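Local coordinates for protein putative protease I (PDB 3CNE) that binds flavins such as lumichrome, riboflavin, FMN and FAD as a homodimer, may store them, and appears to lack proteolytic or chaperone activity, at residues Leu8-Val13 / Phe35-Thr40; Glu23-Asn28 / Pro168-Ala173; Gly125-Val130 / Glu149-Phe154. All blocks are in the same frame, centred on the assembly; numbering follows the deposited sequence.

Contact 1: residues Leu8-Val13 / Phe35-Thr40; sequences LAVNPV and FAVSDT
Leu8-Val13 and Phe35-Thr40 meet at the carboxyl ends of two neighbouring parallel strands, 4-9 and 31-36, which helix 15-27 joins into a beta-alpha-beta unit of this DJ-1/PfpI-family fold. Leu8 pairs with Phe35 and Ala9 with Ala36, and Ala9 uses both of its backbone polar atoms on the neighbouring strand: its N donates to Phe35 O at 2.9 Å, and its O receives Val37 N at 2.7 Å. Both bonds are nearly straight at the hydrogen, 173° and 176°. Leu8 CA and Ala36 CA add weaker C-H...O contacts to the same two carbonyl oxygens.

Past Val10 and Val37 the chains draw apart. Val37 sits at the centre of an inverse gamma turn, and water takes over the pairing: one molecule accepts from Asn11 N and donates to Val37 O, bridging backbones whose N and O are 4.2 Å apart. A second water accepts from Asn11 ND2 and bonds to Ser38 OG, while Asn11 OD1 accepts from Lys44 N, so the amide is held at both ends.

Val37 makes the main apolar contact. Val37 CG2, anti to its own carbonyl carbon, lies 4.1 Å from Leu8 CB, and Val10 CG1 reaches Val37 CB at 3.9 Å; the two valines lie side by side and point the same way. On the same face, Leu8 CD2 touches Phe35 CB at 4.1 Å.

Helix 88-102 covers the Leu8 and Val37 face through Leu93, Tyr89 and Asn90, whereas Ile43 of strand 42-44 packs on Ala9 and Ala36 across the sheet. Strand 69-73 pairs with the other edge of strand 4-9, through Leu8, and the Val10 side chain lies about 6 Å from that of the zinc ligand Cys74.

Contact 2: residues Glu23-Asn28 / Pro168-Ala173; sequences EAFFEN and PKVIEA
Ile171 is the bump of this contact: its side chain projects from helix 167-174 into a shallow hollow on helix 15-27, lined by Ala24, Phe25 and Asn28. The two branches of the isoleucine divide the work. CD1 enters between Ala24 and Phe25, 3.7 Å from Ala24 CB and 4.0 Å from Phe25 CD1, meeting the ring obliquely. CG2, anti to the backbone N, instead turns to the Asn28 amide and lies 3.6 Å from Asn28 CG, with the two side chains crossing at about a right angle.

The wall formed by Asn28 is fixed by its own helix. Asn28 ND2 donates to Ala24 O at 2.7 Å, with that oxygen close to the amide plane, and Asn28 N reaches the same oxygen from the other face of its carbonyl. Ala24 O thus takes two donors, and the ND2 bond holds the amide beside the Ile171 CG2 methyl.

The helices belong to the layer packed on one side of the central sheet of the DJ-1/PfpI fold. The axes of the two short segments approach to 10.6 Å and cross at -40°, both running in roughly the same direction; at this spacing contact is made mainly by side chains, with the small Ala24 admitting the tip of Ile171.

Deeper, toward the sheet, Val170 CG1 comes to the edge of the Phe25 ring, 4.5 Å from CE1. Phe25 also packs on Val5 and Val7 of strand 4-9, and Val170 on Ile108 of strand 106-110. Ile30, just after helix 15-27, touches both Phe25 and Ile171, and Leu167 lies against Ala24.

Contact 3: residues Gly125-Val130 / Glu149-Phe154; sequences GKKVAV and EIDGNF
Asp151 reaches across to the backbone of Lys127: its OD2 accepts from Lys127 N at 2.8 Å through the anti lone pair, with an angle of 172° at the hydrogen. CG is anti to the aspartate's own backbone N (chi1 -165°), which carries the carboxylate over to the facing chain. The other oxygen, OD1, accepts from a water at 2.6 Å, and that water accepts in turn from Lys126 NZ at 2.7 Å. Lysine and carboxylate are thus joined through solvent; Lys126 NZ and Asp151 OD1 stand 4.6 Å apart, beyond a salt bridge.

Strands 127-129 and 149-151 run antiparallel at 153° but belong to different sheets, 149-151 lying in an outermost strand of the central sheet within this chain. In place of a backbone ladder between them, a water lies within 3.0 Å of both Lys127 O and Glu149 O. Strand 149-151 turns back through a type II' beta turn from Asp151 to Phe154, the two end residues exchanging both of their backbone bonds, with Gly152 at positive phi.

Glu149 lays its CG 3.7 Å from Ala129 N, an amide that donates to Thr156 OG1, while its OE2 bonds to Thr144 OG1. Phe154 CD2 meets Lys126 CG at 3.8 Å; this lysine bends at chi2, and the two side chains cross at about a right angle, CG meeting the ring obliquely.

Overall arrangement
The three contacts are spread over one DJ-1/PfpI-type domain, and contacts 1 and 3 both reach its central sheet, on opposite sides of the chain's centre, 24 Å apart between centres. Contact 1 lies close to the zinc site, with the Val10 side chain about 7 Å from the zinc ion; in contact 3 the Ala129 side chain is about 12 Å from it. Helix 15-27, which connects the strands of contact 1, supplies one side of contact 2, where the Ala24 side chain lies about 10 Å from bound FMN. Contacts 2 and 3, centred 18 Å apart, come together at Lys169 and Ile150, though the closest approach there is too short to be trusted.

Contact 1: residues Leu8-Val13 / Phe35-Thr40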
ATOM      1  N   LEU A   8     -10.816   7.919   5.028  1.00 21.88           N
ATOM      2  CA  LEU A   8     -11.306   8.514   3.787  1.00 21.47           C
ATOM      3  C   LEU A   8     -10.326   8.268   2.670  1.00 21.86           C
ATOM      4  O   LEU A   8      -9.158   8.683   2.763  1.00 22.21           O
ATOM      5  CB  LEU A   8     -11.529  10.012   3.960  1.00 22.60           C
ATOM      6  CG  LEU A   8     -12.325  10.508   5.171  1.00 21.50           C
ATOM      7  CD1 LEU A   8     -12.444  12.035   5.106  1.00 25.71           C
ATOM      8  CD2 LEU A   8     -13.709   9.880   5.241  1.00 22.76           C
ATOM      9  N   ALA A   9     -10.803   7.579   1.632  1.00 20.39           N
ATOM     10  CA  ALA A   9     -10.002   7.263   0.455  1.00 20.38           C
ATOM     11  C   ALA A   9     -10.488   8.070  -0.749  1.00 19.38           C
ATOM     12  O   ALA A   9     -11.657   7.967  -1.144  1.00 20.01           O
ATOM     13  CB  ALA A   9     -10.040   5.748   0.165  1.00 21.43           C
ATOM     14  N   VAL A  10      -9.628   8.936  -1.285  1.00 17.72           N
ATOM     15  CA  VAL A  10     -10.035   9.737  -2.423  1.00 17.90           C
ATOM     16  C   VAL A  10      -9.899   8.871  -3.689  1.00 18.40           C
ATOM     17  O   VAL A  10      -9.474   7.739  -3.606  1.00 17.64           O
ATOM     18  CB  VAL A  10      -9.235  11.035  -2.536  1.00 18.12           C
ATOM     19  CG1 VAL A  10      -9.662  11.995  -1.385  1.00 18.05           C
ATOM     20  CG2 VAL A  10      -7.689  10.767  -2.554  1.00 17.45           C
ATOM     21  N   ASN A  11     -10.277   9.399  -4.836  1.00 18.23           N
ATOM     22  CA  ASN A  11     -10.261   8.588  -6.050  1.00 19.28           C
ATOM     23  C   ASN A  11      -9.644   9.370  -7.197  1.00 19.53           C
ATOM     24  O   ASN A  11     -10.298  10.266  -7.753  1.00 19.01           O
ATOM     25  CB  ASN A  11     -11.690   8.193  -6.373  1.00 19.61           C
ATOM     26  CG  ASN A  11     -11.798   7.324  -7.580  1.00 22.42           C
ATOM     27  OD1 ASN A  11     -10.861   6.638  -7.940  1.00 20.90           O
ATOM     28  ND2 ASN A  11     -12.958   7.353  -8.222  1.00 25.10           N
ATOM     29  N   PRO A  12      -8.394   9.044  -7.587  1.00 19.49           N
ATOM     30  CA  PRO A  12      -7.539   7.940  -7.142  1.00 19.14           C
ATOM     31  C   PRO A  12      -6.838   8.218  -5.808  1.00 18.61           C
ATOM     32  O   PRO A  12      -6.551   9.350  -5.523  1.00 19.43           O
ATOM     33  CB  PRO A  12      -6.490   7.837  -8.250  1.00 19.81           C
ATOM     34  CG  PRO A  12      -6.303   9.291  -8.710  1.00 20.52           C
ATOM     35  CD  PRO A  12      -7.741   9.892  -8.608  1.00 19.53           C
ATOM     36  N   VAL A  13      -6.595   7.166  -5.022  1.00 17.07           N
ATOM     37  CA  VAL A  13      -5.912   7.255  -3.739  1.00 16.66           C
ATOM     38  C   VAL A  13      -4.510   6.716  -3.953  1.00 17.76           C
ATOM     39  O   VAL A  13      -4.269   5.843  -4.814  1.00 17.07           O
ATOM     40  CB  VAL A  13      -6.662   6.390  -2.652  1.00 17.79           C
ATOM     41  CG1 VAL A  13      -6.673   4.941  -3.014  1.00 16.51           C
ATOM     42  CG2 VAL A  13      -6.189   6.650  -1.152  1.00 15.83           C
ATOM     43  N   PHE A  35     -14.191   4.786   3.651  1.00 22.64           N
ATOM     44  CA  PHE A  35     -15.198   5.549   2.902  1.00 22.13           C
ATOM     45  C   PHE A  35     -14.583   6.148   1.673  1.00 21.60           C
ATOM     46  O   PHE A  35     -13.584   6.881   1.757  1.00 21.64           O
ATOM     47  CB  PHE A  35     -15.807   6.709   3.749  1.00 22.60           C
ATOM     48  CG  PHE A  35     -16.556   6.266   4.969  1.00 22.29           C
ATOM     49  CD1 PHE A  35     -17.954   6.157   4.945  1.00 24.21           C
ATOM     50  CD2 PHE A  35     -15.879   5.988   6.158  1.00 21.90           C
ATOM     51  CE1 PHE A  35     -18.665   5.747   6.087  1.00 25.31           C
ATOM     52  CE2 PHE A  35     -16.563   5.589   7.299  1.00 24.94           C
ATOM     53  CZ  PHE A  35     -17.985   5.483   7.273  1.00 24.53           C
ATOM     54  N   ALA A  36     -15.185   5.858   0.521  1.00 20.74           N
ATOM     55  CA  ALA A  36     -14.761   6.484  -0.722  1.00 21.00           C
ATOM     56  C   ALA A  36     -15.190   7.938  -0.793  1.00 20.97           C
ATOM     57  O   ALA A  36     -16.352   8.252  -0.590  1.00 21.22           O
ATOM     58  CB  ALA A  36     -15.306   5.711  -1.940  1.00 20.10           C
ATOM     59  N   VAL A  37     -14.250   8.829  -1.093  1.00 20.99           N
ATOM     60  CA  VAL A  37     -14.603  10.192  -1.424  1.00 20.40           C
ATOM     61  C   VAL A  37     -14.940  10.190  -2.916  1.00 21.39           C
ATOM     62  O   VAL A  37     -14.163  10.666  -3.761  1.00 20.69           O
ATOM     63  CB  VAL A  37     -13.475  11.176  -1.145  1.00 20.55           C
ATOM     64  CG1 VAL A  37     -13.942  12.605  -1.452  1.00 19.61           C
ATOM     65  CG2 VAL A  37     -13.082  11.076   0.350  1.00 19.78           C
ATOM     66  N   SER A  38     -16.122   9.663  -3.205  1.00 20.78           N
ATOM     67  CA  SER A  38     -16.510   9.386  -4.565  1.00 23.20           C
ATOM     68  C   SER A  38     -18.014   9.141  -4.571  1.00 23.24           C
ATOM     69  O   SER A  38     -18.656   9.166  -3.515  1.00 22.59           O
ATOM     70  CB  SER A  38     -15.730   8.169  -5.123  1.00 22.46           C
ATOM     71  OG  SER A  38     -15.946   8.063  -6.524  1.00 26.94           O
ATOM     72  N   ASP A  39     -18.566   8.909  -5.759  1.00 23.68           N
ATOM     73  CA  ASP A  39     -19.997   8.655  -5.898  1.00 24.45           C
ATOM     74  C   ASP A  39     -20.359   7.183  -5.674  1.00 24.86           C
ATOM     75  O   ASP A  39     -21.542   6.852  -5.472  1.00 25.57           O
ATOM     76  CB  ASP A  39     -20.471   9.137  -7.284  1.00 25.01           C
ATOM     77  CG  ASP A  39     -19.744   8.458  -8.427  1.00 28.61           C
ATOM     78  OD1 ASP A  39     -18.491   8.411  -8.407  1.00 30.54           O
ATOM     79  OD2 ASP A  39     -20.428   7.979  -9.363  1.00 31.70           O
ATOM     80  N   THR A  40     -19.356   6.296  -5.754  1.00 25.10           N
ATOM     81  CA  THR A  40     -19.515   4.869  -5.461  1.00 25.19           C
ATOM     82  C   THR A  40     -18.335   4.341  -4.634  1.00 24.85           C
ATOM     83  O   THR A  40     -17.281   4.960  -4.570  1.00 24.05           O
ATOM     84  CB  THR A  40     -19.613   3.980  -6.760  1.00 25.58           C
ATOM     85  OG1 THR A  40     -18.299   3.746  -7.277  1.00 25.75           O
ATOM     86  CG2 THR A  40     -20.472   4.633  -7.853  1.00 26.52           C
TER
HETATM   87  O   HOH W   1     -11.988  11.705  -4.556  1.00 19.80           O
HETATM   88  O   HOH W   2     -14.569  10.086  -7.852  1.00 30.04           O

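Contact 2: residues Glu23-Asn28 / Pro168-Ala173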
ATOM      1  N   GLU A  23      -2.893  -1.767   7.164  1.00 24.38           N
ATOM      2  CA  GLU A  23      -2.118  -2.860   7.723  1.00 25.90           C
ATOM      3  C   GLU A  23      -1.847  -2.626   9.193  1.00 25.48           C
ATOM      4  O   GLU A  23      -2.039  -3.534  10.034  1.00 26.07           O
ATOM      5  CB  GLU A  23      -0.801  -3.036   6.995  1.00 27.06           C
ATOM      6  CG  GLU A  23       0.000  -4.191   7.565  1.00 31.05           C
ATOM      7  CD  GLU A  23       1.393  -4.178   7.111  1.00 36.33           C
ATOM      8  OE1 GLU A  23       2.027  -3.098   7.185  1.00 42.37           O
ATOM      9  OE2 GLU A  23       1.852  -5.246   6.664  1.00 39.29           O
ATOM     10  N   ALA A  24      -1.391  -1.425   9.514  1.00 24.83           N
ATOM     11  CA  ALA A  24      -1.115  -1.100  10.929  1.00 25.27           C
ATOM     12  C   ALA A  24      -2.358  -1.285  11.824  1.00 25.07           C
ATOM     13  O   ALA A  24      -2.260  -1.909  12.882  1.00 25.10           O
ATOM     14  CB  ALA A  24      -0.514   0.307  11.076  1.00 24.88           C
ATOM     15  N   PHE A  25      -3.512  -0.768  11.392  1.00 24.55           N
ATOM     16  CA  PHE A  25      -4.745  -0.905  12.172  1.00 25.18           C
ATOM     17  C   PHE A  25      -5.102  -2.369  12.329  1.00 24.72           C
ATOM     18  O   PHE A  25      -5.371  -2.813  13.436  1.00 25.07           O
ATOM     19  CB  PHE A  25      -5.950  -0.172  11.541  1.00 24.70           C
ATOM     20  CG  PHE A  25      -5.795   1.318  11.432  1.00 24.36           C
ATOM     21  CD1 PHE A  25      -5.042   2.042  12.348  1.00 26.33           C
ATOM     22  CD2 PHE A  25      -6.445   2.009  10.421  1.00 23.53           C
ATOM     23  CE1 PHE A  25      -4.898   3.440  12.228  1.00 24.88           C
ATOM     24  CE2 PHE A  25      -6.329   3.411  10.303  1.00 23.21           C
ATOM     25  CZ  PHE A  25      -5.547   4.122  11.206  1.00 24.05           C
ATOM     26  N   PHE A  26      -5.077  -3.112  11.220  1.00 25.16           N
ATOM     27  CA  PHE A  26      -5.485  -4.511  11.211  1.00 24.79           C
ATOM     28  C   PHE A  26      -4.601  -5.365  12.112  1.00 25.71           C
ATOM     29  O   PHE A  26      -5.094  -6.199  12.880  1.00 25.52           O
ATOM     30  CB  PHE A  26      -5.516  -5.088   9.783  1.00 24.92           C
ATOM     31  CG  PHE A  26      -6.271  -6.370   9.703  1.00 24.53           C
ATOM     32  CD1 PHE A  26      -7.655  -6.368   9.723  1.00 23.71           C
ATOM     33  CD2 PHE A  26      -5.609  -7.583   9.680  1.00 26.76           C
ATOM     34  CE1 PHE A  26      -8.374  -7.565   9.706  1.00 26.18           C
ATOM     35  CE2 PHE A  26      -6.330  -8.794   9.656  1.00 28.88           C
ATOM     36  CZ  PHE A  26      -7.716  -8.768   9.666  1.00 26.27           C
ATOM     37  N   GLU A  27      -3.294  -5.143  12.021  1.00 26.07           N
ATOM     38  CA  GLU A  27      -2.337  -5.910  12.809  1.00 28.14           C
ATOM     39  C   GLU A  27      -2.357  -5.506  14.273  1.00 26.95           C
ATOM     40  O   GLU A  27      -1.950  -6.292  15.122  1.00 27.05           O
ATOM     41  CB  GLU A  27      -0.923  -5.847  12.198  1.00 28.14           C
ATOM     42  CG  GLU A  27      -0.865  -6.611  10.848  1.00 31.77           C
ATOM     43  CD  GLU A  27       0.514  -6.696  10.200  1.00 33.50           C
ATOM     44  OE1 GLU A  27       1.422  -5.919  10.594  1.00 38.99           O
ATOM     45  OE2 GLU A  27       0.669  -7.530   9.257  1.00 37.93           O
ATOM     46  N   ASN A  28      -2.874  -4.314  14.582  1.00 26.00           N
ATOM     47  CA  ASN A  28      -3.039  -3.934  15.996  1.00 25.68           C
ATOM     48  C   ASN A  28      -4.454  -4.025  16.546  1.00 24.74           C
ATOM     49  O   ASN A  28      -4.720  -3.573  17.661  1.00 24.62           O
ATOM     50  CB  ASN A  28      -2.442  -2.568  16.248  1.00 25.75           C
ATOM     51  CG  ASN A  28      -0.945  -2.587  16.088  1.00 27.77           C
ATOM     52  OD1 ASN A  28      -0.230  -3.032  16.982  1.00 30.41           O
ATOM     53  ND2 ASN A  28      -0.468  -2.168  14.926  1.00 27.66           N
ATOM     54  N   PRO A 168       3.790   4.669  14.699  1.00 29.08           N
ATOM     55  CA  PRO A 168       3.761   4.062  16.041  1.00 29.38           C
ATOM     56  C   PRO A 168       3.021   4.929  17.067  1.00 29.11           C
ATOM     57  O   PRO A 168       2.304   4.390  17.914  1.00 29.42           O
ATOM     58  CB  PRO A 168       5.257   3.964  16.415  1.00 29.85           C
ATOM     59  CG  PRO A 168       5.949   3.865  15.069  1.00 29.80           C
ATOM     60  CD  PRO A 168       5.182   4.884  14.255  1.00 29.54           C
ATOM     61  N   LYS A 169       3.188   6.247  16.988  1.00 28.33           N
ATOM     62  CA  LYS A 169       2.458   7.160  17.877  1.00 28.68           C
ATOM     63  C   LYS A 169       0.952   7.117  17.583  1.00 27.23           C
ATOM     64  O   LYS A 169       0.145   7.187  18.494  1.00 26.69           O
ATOM     65  CB  LYS A 169       3.010   8.601  17.769  1.00 28.86           C
ATOM     66  CG  LYS A 169       4.431   8.782  18.352  1.00 30.99           C
ATOM     67  CD  LYS A 169       4.905  10.246  18.409  1.00 31.99           C
ATOM     68  CE  LYS A 169       5.378  10.828  17.054  1.00 38.32           C
ATOM     69  NZ  LYS A 169       6.860  10.718  16.730  1.00 40.12           N
ATOM     70  N   VAL A 170       0.576   6.992  16.302  1.00 26.51           N
ATOM     71  CA  VAL A 170      -0.840   6.934  15.930  1.00 25.58           C
ATOM     72  C   VAL A 170      -1.463   5.670  16.499  1.00 25.57           C
ATOM     73  O   VAL A 170      -2.556   5.702  17.063  1.00 25.57           O
ATOM     74  CB  VAL A 170      -1.028   6.944  14.405  1.00 26.08           C
ATOM     75  CG1 VAL A 170      -2.509   6.745  14.050  1.00 24.14           C
ATOM     76  CG2 VAL A 170      -0.512   8.240  13.853  1.00 25.17           C
ATOM     77  N   ILE A 171      -0.763   4.558  16.322  1.00 26.07           N
ATOM     78  CA  ILE A 171      -1.220   3.271  16.834  1.00 26.20           C
ATOM     79  C   ILE A 171      -1.388   3.354  18.353  1.00 26.76           C
ATOM     80  O   ILE A 171      -2.424   2.961  18.873  1.00 26.98           O
ATOM     81  CB  ILE A 171      -0.274   2.107  16.450  1.00 26.11           C
ATOM     82  CG1 ILE A 171      -0.258   1.874  14.925  1.00 26.44           C
ATOM     83  CG2 ILE A 171      -0.695   0.801  17.177  1.00 25.20           C
ATOM     84  CD1 ILE A 171      -1.634   1.695  14.322  1.00 27.02           C
ATOM     85  N   GLU A 172      -0.369   3.867  19.043  1.00 28.28           N
ATOM     86  CA  GLU A 172      -0.391   3.993  20.506  1.00 29.93           C
ATOM     87  C   GLU A 172      -1.608   4.808  20.978  1.00 29.94           C
ATOM     88  O   GLU A 172      -2.287   4.423  21.930  1.00 29.69           O
ATOM     89  CB  GLU A 172       0.942   4.564  21.006  1.00 30.39           C
ATOM     90  CG  GLU A 172       0.946   5.153  22.441  1.00 35.82           C
ATOM     91  CD  GLU A 172       1.076   4.103  23.549  1.00 42.60           C
ATOM     92  OE1 GLU A 172       0.156   4.012  24.408  1.00 45.60           O
ATOM     93  OE2 GLU A 172       2.095   3.370  23.574  1.00 45.40           O
ATOM     94  N   ALA A 173      -1.908   5.896  20.275  1.00 30.61           N
ATOM     95  CA  ALA A 173      -3.065   6.768  20.601  1.00 30.62           C
ATOM     96  C   ALA A 173      -4.426   6.110  20.368  1.00 30.85           C
ATOM     97  O   ALA A 173      -5.422   6.502  20.981  1.00 30.69           O
ATOM     98  CB  ALA A 173      -2.975   8.082  19.830  1.00 30.52           C
TER

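Contact 3: residues Gly125-Val130 / Glu149-Phe154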
ATOM      1  N   GLY A 125      -3.658  27.484  14.351  1.00 29.82           N
ATOM      2  CA  GLY A 125      -2.554  27.491  15.326  1.00 30.15           C
ATOM      3  C   GLY A 125      -1.823  26.182  15.595  1.00 30.05           C
ATOM      4  O   GLY A 125      -0.999  26.110  16.512  1.00 29.46           O
ATOM      5  N   LYS A 126      -2.098  25.146  14.802  1.00 29.68           N
ATOM      6  CA  LYS A 126      -1.447  23.851  15.013  1.00 29.70           C
ATOM      7  C   LYS A 126      -0.375  23.635  13.983  1.00 29.26           C
ATOM      8  O   LYS A 126      -0.531  24.024  12.816  1.00 29.05           O
ATOM      9  CB  LYS A 126      -2.448  22.689  14.923  1.00 29.81           C
ATOM     10  CG  LYS A 126      -3.633  22.774  15.880  1.00 30.74           C
ATOM     11  CD  LYS A 126      -3.211  22.517  17.328  1.00 33.87           C
ATOM     12  CE  LYS A 126      -4.261  23.050  18.273  1.00 36.54           C
ATOM     13  NZ  LYS A 126      -3.830  22.955  19.679  1.00 39.15           N
ATOM     14  N   LYS A 127       0.714  23.003  14.415  1.00 28.70           N
ATOM     15  CA  LYS A 127       1.770  22.598  13.509  1.00 28.37           C
ATOM     16  C   LYS A 127       1.320  21.401  12.694  1.00 27.82           C
ATOM     17  O   LYS A 127       0.735  20.454  13.234  1.00 27.73           O
ATOM     18  CB  LYS A 127       3.050  22.280  14.272  1.00 28.56           C
ATOM     19  CG  LYS A 127       3.842  23.543  14.638  1.00 30.71           C
ATOM     20  CD  LYS A 127       4.953  23.227  15.635  1.00 33.99           C
ATOM     21  CE  LYS A 127       4.372  22.869  17.001  1.00 37.93           C
ATOM     22  NZ  LYS A 127       5.386  22.195  17.896  1.00 38.29           N
ATOM     23  N   VAL A 128       1.572  21.464  11.397  1.00 27.41           N
ATOM     24  CA  VAL A 128       1.255  20.360  10.493  1.00 27.36           C
ATOM     25  C   VAL A 128       2.410  20.086   9.568  1.00 27.83           C
ATOM     26  O   VAL A 128       3.153  21.002   9.190  1.00 28.49           O
ATOM     27  CB  VAL A 128      -0.004  20.618   9.612  1.00 27.30           C
ATOM     28  CG1 VAL A 128      -1.275  20.655  10.449  1.00 25.93           C
ATOM     29  CG2 VAL A 128       0.152  21.895   8.740  1.00 27.21           C
ATOM     30  N   ALA A 129       2.552  18.819   9.202  1.00 27.92           N
ATOM     31  CA  ALA A 129       3.461  18.414   8.153  1.00 28.56           C
ATOM     32  C   ALA A 129       2.611  18.215   6.903  1.00 28.74           C
ATOM     33  O   ALA A 129       1.465  17.742   6.966  1.00 28.44           O
ATOM     34  CB  ALA A 129       4.178  17.149   8.517  1.00 28.01           C
ATOM     35  N   VAL A 130       3.191  18.601   5.778  1.00 29.46           N
ATOM     36  CA  VAL A 130       2.477  18.712   4.521  1.00 29.91           C
ATOM     37  C   VAL A 130       3.491  18.531   3.412  1.00 30.10           C
ATOM     38  O   VAL A 130       4.690  18.812   3.600  1.00 30.18           O
ATOM     39  CB  VAL A 130       1.734  20.070   4.426  1.00 29.37           C
ATOM     40  CG1 VAL A 130       2.701  21.241   4.419  1.00 30.65           C
ATOM     41  CG2 VAL A 130       0.823  20.133   3.215  1.00 30.63           C
ATOM     42  N   GLU A 149       4.321  15.722  12.095  1.00 27.84           N
ATOM     43  CA  GLU A 149       4.006  16.633  13.188  1.00 28.60           C
ATOM     44  C   GLU A 149       2.832  16.059  13.950  1.00 28.85           C
ATOM     45  O   GLU A 149       1.833  15.626  13.350  1.00 29.19           O
ATOM     46  CB  GLU A 149       3.620  18.032  12.680  1.00 28.58           C
ATOM     47  CG  GLU A 149       4.786  18.870  12.141  1.00 30.60           C
ATOM     48  CD  GLU A 149       5.819  19.289  13.211  1.00 32.97           C
ATOM     49  OE1 GLU A 149       5.581  19.118  14.420  1.00 35.09           O
ATOM     50  OE2 GLU A 149       6.876  19.817  12.829  1.00 35.76           O
ATOM     51  N   ILE A 150       2.971  16.041  15.271  1.00 28.53           N
ATOM     52  CA  ILE A 150       1.870  15.720  16.147  1.00 28.34           C
ATOM     53  C   ILE A 150       1.648  16.950  17.007  1.00 28.52           C
ATOM     54  O   ILE A 150       2.529  17.371  17.747  1.00 28.53           O
ATOM     55  CB  ILE A 150       2.144  14.419  16.970  1.00 27.85           C
ATOM     56  CG1 ILE A 150       2.224  13.219  16.017  1.00 28.85           C
ATOM     57  CG2 ILE A 150       1.046  14.199  18.029  1.00 28.49           C
ATOM     58  CD1 ILE A 150       2.674  11.933  16.672  1.00 27.49           C
ATOM     59  N   ASP A 151       0.482  17.553  16.848  1.00 28.80           N
ATOM     60  CA  ASP A 151       0.142  18.759  17.562  1.00 28.68           C
ATOM     61  C   ASP A 151      -1.333  18.719  17.880  1.00 29.50           C
ATOM     62  O   ASP A 151      -2.196  18.865  16.992  1.00 29.28           O
ATOM     63  CB  ASP A 151       0.516  20.031  16.770  1.00 28.29           C
ATOM     64  CG  ASP A 151       0.497  21.289  17.653  1.00 29.16           C
ATOM     65  OD1 ASP A 151       0.272  21.126  18.863  1.00 28.11           O
ATOM     66  OD2 ASP A 151       0.707  22.420  17.163  1.00 25.28           O
ATOM     67  N   GLY A 152      -1.618  18.513  19.165  1.00 30.17           N
ATOM     68  CA  GLY A 152      -2.986  18.439  19.651  1.00 30.14           C
ATOM     69  C   GLY A 152      -3.595  17.170  19.117  1.00 29.91           C
ATOM     70  O   GLY A 152      -3.050  16.095  19.327  1.00 30.54           O
ATOM     71  N   ASN A 153      -4.710  17.300  18.406  1.00 29.28           N
ATOM     72  CA  ASN A 153      -5.381  16.144  17.811  1.00 29.15           C
ATOM     73  C   ASN A 153      -4.891  15.797  16.403  1.00 28.12           C
ATOM     74  O   ASN A 153      -5.402  14.863  15.793  1.00 27.92           O
ATOM     75  CB  ASN A 153      -6.891  16.346  17.807  1.00 29.12           C
ATOM     76  CG  ASN A 153      -7.436  16.627  19.181  1.00 32.95           C
ATOM     77  OD1 ASN A 153      -7.035  15.997  20.176  1.00 34.65           O
ATOM     78  ND2 ASN A 153      -8.354  17.585  19.258  1.00 33.22           N
ATOM     79  N   PHE A 154      -3.877  16.526  15.916  1.00 26.95           N
ATOM     80  CA  PHE A 154      -3.403  16.374  14.547  1.00 26.24           C
ATOM     81  C   PHE A 154      -2.133  15.546  14.433  1.00 25.99           C
ATOM     82  O   PHE A 154      -1.121  15.866  15.033  1.00 25.10           O
ATOM     83  CB  PHE A 154      -3.202  17.743  13.872  1.00 25.35           C
ATOM     84  CG  PHE A 154      -4.471  18.498  13.686  1.00 25.33           C
ATOM     85  CD1 PHE A 154      -5.235  18.331  12.529  1.00 22.88           C
ATOM     86  CD2 PHE A 154      -4.931  19.359  14.676  1.00 23.96           C
ATOM     87  CE1 PHE A 154      -6.447  19.006  12.370  1.00 23.13           C
ATOM     88  CE2 PHE A 154      -6.139  20.061  14.509  1.00 23.47           C
ATOM     89  CZ  PHE A 154      -6.890  19.878  13.365  1.00 23.39           C
TER
HETATM   90  O   HOH W   3      -1.320  22.360  20.563  1.00 34.95           O
HETATM   91  O   HOH W   4      -0.128  17.767  12.779  1.00 26.53           O